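Local coordinates for protein PfEMP1 variant 1 of strain MC (PDB 5LGD) that probably binds receptors on the surface of host cells, as members of its family do, this chain being a Duffy-binding-like (DBL) domain fragment of the much longer protein, at residues S22-I33 and G44-W55. Numbering follows the deposited sequence.
Sequences SIKWRDEHGRCI and GCNKKCISFQKW. Unlike the reference sequence in segment 44-55: Ser51 (reference Cys).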
loop_
_atom_site.group_PDB
_atom_site.type_symbol
_atom_site.label_atom_id
_atom_site.label_comp_id
_atom_site.label_asym_id
_atom_site.label_seq_id
_atom_site.Cartn_x
_atom_site.Cartn_y
_atom_site.Cartn_z
ATOM N N SER B 22 11.238 40.620 7.660
ATOM C CA SER B 22 12.278 40.994 6.695
ATOM C C SER B 22 11.732 42.071 5.711
ATOM O O SER B 22 12.386 43.092 5.493
ATOM C CB SER B 22 12.807 39.753 5.978
ATOM O OG SER B 22 13.953 40.053 5.200
ATOM N N ILE B 23 10.494 41.903 5.242
ATOM C CA ILE B 23 9.814 42.869 4.362
ATOM C C ILE B 23 9.492 44.165 5.110
ATOM O O ILE B 23 9.613 45.249 4.537
ATOM C CB ILE B 23 8.508 42.267 3.757
ATOM C CG1 ILE B 23 8.782 41.055 2.836
ATOM C CG2 ILE B 23 7.651 43.336 3.066
ATOM C CD1 ILE B 23 7.545 40.114 2.714
ATOM N N LYS B 24 9.005 44.040 6.361
ATOM C CA LYS B 24 8.615 45.194 7.191
ATOM C C LYS B 24 9.802 46.098 7.529
ATOM O O LYS B 24 9.576 47.263 7.833
ATOM C CB LYS B 24 7.882 44.747 8.465
ATOM C CG LYS B 24 6.417 44.414 8.252
ATOM C CD LYS B 24 5.919 43.563 9.411
ATOM C CE LYS B 24 4.510 43.904 9.824
ATOM N NZ LYS B 24 3.494 43.308 8.913
ATOM N N TRP B 25 11.062 45.568 7.457
ATOM C CA TRP B 25 12.264 46.376 7.678
ATOM C C TRP B 25 12.398 47.403 6.568
ATOM O O TRP B 25 12.726 48.548 6.839
ATOM C CB TRP B 25 13.523 45.512 7.784
ATOM C CG TRP B 25 13.749 45.010 9.174
ATOM C CD1 TRP B 25 13.627 43.720 9.610
ATOM C CD2 TRP B 25 14.125 45.790 10.322
ATOM N NE1 TRP B 25 13.918 43.646 10.956
ATOM C CE2 TRP B 25 14.205 44.908 11.422
ATOM C CE3 TRP B 25 14.379 47.156 10.532
ATOM C CZ2 TRP B 25 14.581 45.342 12.707
ATOM C CZ3 TRP B 25 14.742 47.586 11.801
ATOM C CH2 TRP B 25 14.804 46.692 12.880
ATOM N N ARG B 26 12.042 47.013 5.340
ATOM C CA ARG B 26 12.050 47.896 4.183
ATOM C C ARG B 26 10.830 48.787 4.157
ATOM O O ARG B 26 10.978 49.973 3.894
ATOM C CB ARG B 26 12.218 47.114 2.878
ATOM C CG ARG B 26 13.653 46.595 2.673
ATOM C CD ARG B 26 13.916 45.283 3.406
ATOM N NE ARG B 26 15.195 44.702 3.019
ATOM C CZ ARG B 26 15.787 43.703 3.651
ATOM N NH1 ARG B 26 15.243 43.188 4.752
ATOM N NH2 ARG B 26 16.948 43.234 3.216
ATOM N N ASP B 27 9.646 48.259 4.501
ATOM C CA ASP B 27 8.371 49.031 4.534
ATOM C C ASP B 27 8.420 50.189 5.552
ATOM O O ASP B 27 7.914 51.284 5.289
ATOM C CB ASP B 27 7.214 48.092 4.901
ATOM C CG ASP B 27 6.750 47.203 3.769
ATOM O OD1 ASP B 27 7.447 47.162 2.717
ATOM O OD2 ASP B 27 5.677 46.565 3.920
ATOM N N GLU B 28 9.069 49.939 6.702
ATOM C CA GLU B 28 9.219 50.916 7.785
ATOM C C GLU B 28 10.526 51.739 7.700
ATOM O O GLU B 28 10.480 52.957 7.885
ATOM C CB GLU B 28 9.065 50.230 9.165
ATOM C CG GLU B 28 7.610 49.977 9.532
ATOM C CD GLU B 28 7.356 48.877 10.543
ATOM O OE1 GLU B 28 6.583 47.946 10.225
ATOM O OE2 GLU B 28 7.902 48.961 11.666
ATOM N N HIS B 29 11.678 51.076 7.427
ATOM C CA HIS B 29 12.986 51.741 7.413
ATOM C C HIS B 29 13.776 51.528 6.121
ATOM O O HIS B 29 15.011 51.384 6.154
ATOM C CB HIS B 29 13.807 51.352 8.651
ATOM C CG HIS B 29 12.976 51.267 9.887
ATOM N ND1 HIS B 29 12.578 52.396 10.565
ATOM C CD2 HIS B 29 12.445 50.181 10.495
ATOM C CE1 HIS B 29 11.834 51.967 11.573
ATOM N NE2 HIS B 29 11.727 50.641 11.571
ATOM N N GLY B 30 13.069 51.635 4.993
ATOM C CA GLY B 30 13.660 51.516 3.667
ATOM C C GLY B 30 14.558 52.682 3.290
ATOM O O GLY B 30 15.416 52.528 2.419
ATOM N N ARG B 31 14.401 53.850 3.952
ATOM C CA ARG B 31 15.300 54.993 3.710
ATOM C C ARG B 31 16.741 54.581 4.157
ATOM O O ARG B 31 17.716 55.063 3.586
ATOM C CB ARG B 31 14.795 56.295 4.396
ATOM C CG ARG B 31 15.112 56.418 5.894
ATOM C CD ARG B 31 14.217 57.392 6.656
ATOM N NE ARG B 31 14.795 57.782 7.954
ATOM C CZ ARG B 31 14.639 57.118 9.100
ATOM N NH1 ARG B 31 13.915 56.002 9.139
ATOM N NH2 ARG B 31 15.204 57.565 10.215
ATOM N N CYS B 32 16.833 53.626 5.116
ATOM C CA CYS B 32 18.064 53.062 5.696
ATOM C C CYS B 32 18.469 51.770 5.016
ATOM O O CYS B 32 19.627 51.651 4.594
ATOM C CB CYS B 32 17.905 52.849 7.201
ATOM S SG CYS B 32 17.241 54.280 8.082
ATOM N N ILE B 33 17.533 50.776 5.000
ATOM C CA ILE B 33 17.701 49.414 4.459
ATOM C C ILE B 33 17.164 49.309 3.017
ATOM O O ILE B 33 15.952 49.188 2.788
ATOM C CB ILE B 33 17.095 48.320 5.402
ATOM C CG1 ILE B 33 17.625 48.438 6.837
ATOM C CG2 ILE B 33 17.364 46.918 4.853
ATOM C CD1 ILE B 33 16.679 48.081 7.901
ATOM N N GLY B 44 19.867 59.432 11.313
ATOM C CA GLY B 44 19.094 58.516 12.148
ATOM C C GLY B 44 19.028 57.082 11.678
ATOM O O GLY B 44 18.369 56.255 12.306
ATOM N N CYS B 45 19.708 56.771 10.578
ATOM C CA CYS B 45 19.701 55.426 10.023
ATOM C C CYS B 45 20.611 54.473 10.721
ATOM O O CYS B 45 20.282 53.293 10.754
ATOM C CB CYS B 45 19.981 55.452 8.530
ATOM S SG CYS B 45 18.523 55.763 7.526
ATOM N N ASN B 46 21.756 54.952 11.271
ATOM C CA ASN B 46 22.706 54.098 11.987
ATOM C C ASN B 46 22.010 53.213 13.020
ATOM O O ASN B 46 22.193 51.987 12.990
ATOM C CB ASN B 46 23.814 54.911 12.636
ATOM C CG ASN B 46 24.555 54.113 13.666
ATOM O OD1 ASN B 46 25.443 53.310 13.333
ATOM N ND2 ASN B 46 24.125 54.238 14.932
ATOM N N LYS B 47 21.217 53.850 13.927
ATOM C CA LYS B 47 20.422 53.229 14.999
ATOM C C LYS B 47 19.610 52.069 14.420
ATOM O O LYS B 47 19.705 50.949 14.922
ATOM C CB LYS B 47 19.490 54.287 15.642
ATOM C CG LYS B 47 18.683 53.789 16.841
ATOM C CD LYS B 47 17.672 54.823 17.323
ATOM C CE LYS B 47 16.248 54.322 17.239
ATOM N NZ LYS B 47 15.283 55.317 17.783
ATOM N N LYS B 48 18.874 52.337 13.309
ATOM C CA LYS B 48 18.058 51.357 12.608
ATOM C C LYS B 48 18.876 50.224 11.977
ATOM O O LYS B 48 18.404 49.093 12.004
ATOM C CB LYS B 48 17.130 52.046 11.586
ATOM C CG LYS B 48 15.705 52.181 12.099
ATOM C CD LYS B 48 15.448 53.493 12.801
ATOM C CE LYS B 48 14.258 53.365 13.720
ATOM N NZ LYS B 48 13.602 54.677 13.971
ATOM N N CYS B 49 20.094 50.491 11.456
ATOM C CA CYS B 49 20.963 49.430 10.917
ATOM C C CYS B 49 21.398 48.466 12.048
ATOM O O CYS B 49 21.582 47.274 11.807
ATOM C CB CYS B 49 22.177 50.009 10.195
ATOM S SG CYS B 49 21.778 51.099 8.807
ATOM N N ILE B 50 21.563 48.999 13.278
ATOM C CA ILE B 50 21.961 48.214 14.452
ATOM C C ILE B 50 20.806 47.302 14.903
ATOM O O ILE B 50 21.046 46.118 15.152
ATOM C CB ILE B 50 22.548 49.114 15.579
ATOM C CG1 ILE B 50 23.846 49.782 15.094
ATOM C CG2 ILE B 50 22.800 48.315 16.867
ATOM C CD1 ILE B 50 24.266 50.943 15.830
ATOM N N SER B 51 19.570 47.840 14.991
ATOM C CA SER B 51 18.353 47.077 15.354
ATOM C C SER B 51 18.086 45.963 14.343
ATOM O O SER B 51 17.736 44.840 14.738
ATOM C CB SER B 51 17.128 47.988 15.416
ATOM O OG SER B 51 17.307 49.006 16.386
ATOM N N PHE B 52 18.263 46.287 13.034
ATOM C CA PHE B 52 18.115 45.339 11.937
ATOM C C PHE B 52 19.231 44.266 12.078
ATOM O O PHE B 52 18.918 43.086 12.018
ATOM C CB PHE B 52 18.152 46.039 10.579
ATOM C CG PHE B 52 18.153 45.099 9.392
ATOM C CD1 PHE B 52 17.160 44.131 9.245
ATOM C CD2 PHE B 52 19.116 45.212 8.398
ATOM C CE1 PHE B 52 17.173 43.255 8.161
ATOM C CE2 PHE B 52 19.124 44.336 7.307
ATOM C CZ PHE B 52 18.159 43.360 7.201
ATOM N N GLN B 53 20.491 44.674 12.347
ATOM C CA GLN B 53 21.607 43.741 12.581
ATOM C C GLN B 53 21.309 42.811 13.772
ATOM O O GLN B 53 21.593 41.616 13.691
ATOM C CB GLN B 53 22.938 44.482 12.804
ATOM C CG GLN B 53 24.133 43.530 12.900
ATOM C CD GLN B 53 25.440 44.238 12.741
ATOM O OE1 GLN B 53 25.885 44.974 13.630
ATOM N NE2 GLN B 53 26.100 44.010 11.612
ATOM N N LYS B 54 20.742 43.373 14.868
ATOM C CA LYS B 54 20.358 42.645 16.083
ATOM C C LYS B 54 19.324 41.574 15.734
ATOM O O LYS B 54 19.504 40.410 16.101
ATOM C CB LYS B 54 19.766 43.617 17.123
ATOM C CG LYS B 54 19.902 43.163 18.572
ATOM C CD LYS B 54 18.879 43.846 19.479
ATOM C CE LYS B 54 19.192 43.630 20.943
ATOM N NZ LYS B 54 18.180 44.275 21.822
ATOM N N TRP B 55 18.240 41.979 15.015
ATOM C CA TRP B 55 17.169 41.109 14.574
ATOM C C TRP B 55 17.715 39.918 13.824
ATOM O O TRP B 55 17.271 38.821 14.111
ATOM C CB TRP B 55 16.192 41.890 13.676
ATOM C CG TRP B 55 15.083 41.069 13.090
ATOM C CD1 TRP B 55 13.931 40.678 13.708
ATOM C CD2 TRP B 55 15.003 40.583 11.747
ATOM N NE1 TRP B 55 13.129 39.992 12.827
ATOM C CE2 TRP B 55 13.753 39.938 11.607
ATOM C CE3 TRP B 55 15.871 40.627 10.642
ATOM C CZ2 TRP B 55 13.359 39.325 10.414
ATOM C CZ3 TRP B 55 15.457 40.052 9.449
ATOM C CH2 TRP B 55 14.219 39.405 9.346
#
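An aromatic cluster of Trp25, Phe52 and Trp55 packs the end of helix 7-29 against the start of helix 45-70; separately, the Cys32–Cys45 disulfide ties the turn after the first helix to the start of the second. Segments 22-29 and 45-55 run nearly antiparallel (172°), their axes 11.7 Å apart at closest approach, a wide gap that suits large rings. Trp25 fills it: Phe52 CB sits over its six-membered ring, and the Phe52 ring meets the indole face edge-on, CD1 lying 3.5 Å from Trp25 CG. The edge of Trp25 in turn meets Trp55 in a second T-shaped pair, Trp25 NE1 standing 3.3 Å from Trp55 CD2, over the Trp55 face. The helices thus form an antiparallel hairpin, against which helix 144-162 packs in this disulfide-rich, all-helical DBL fragment; Cys49 is tied to Cys159. Apolar Ile33 suits the buried Phe52 ring, its terminal methyl CD1 3.6 Å from Phe52 CG. Arg26, bent at chi2 (83°), sets NH1 3.8 Å from Phe52 CZ while donating a hydrogen bond to Ser22 O from above its carbonyl plane; its NH2 salt-bridges Glu152, which also hydrogen-bonds Ser22 OG. Nearer the disulfide, Lys48's long aliphatic chain suits a CH-pi contact, CG over one His29 face, 3.7 Å from the ring centroid, with NZ still beside the imidazole.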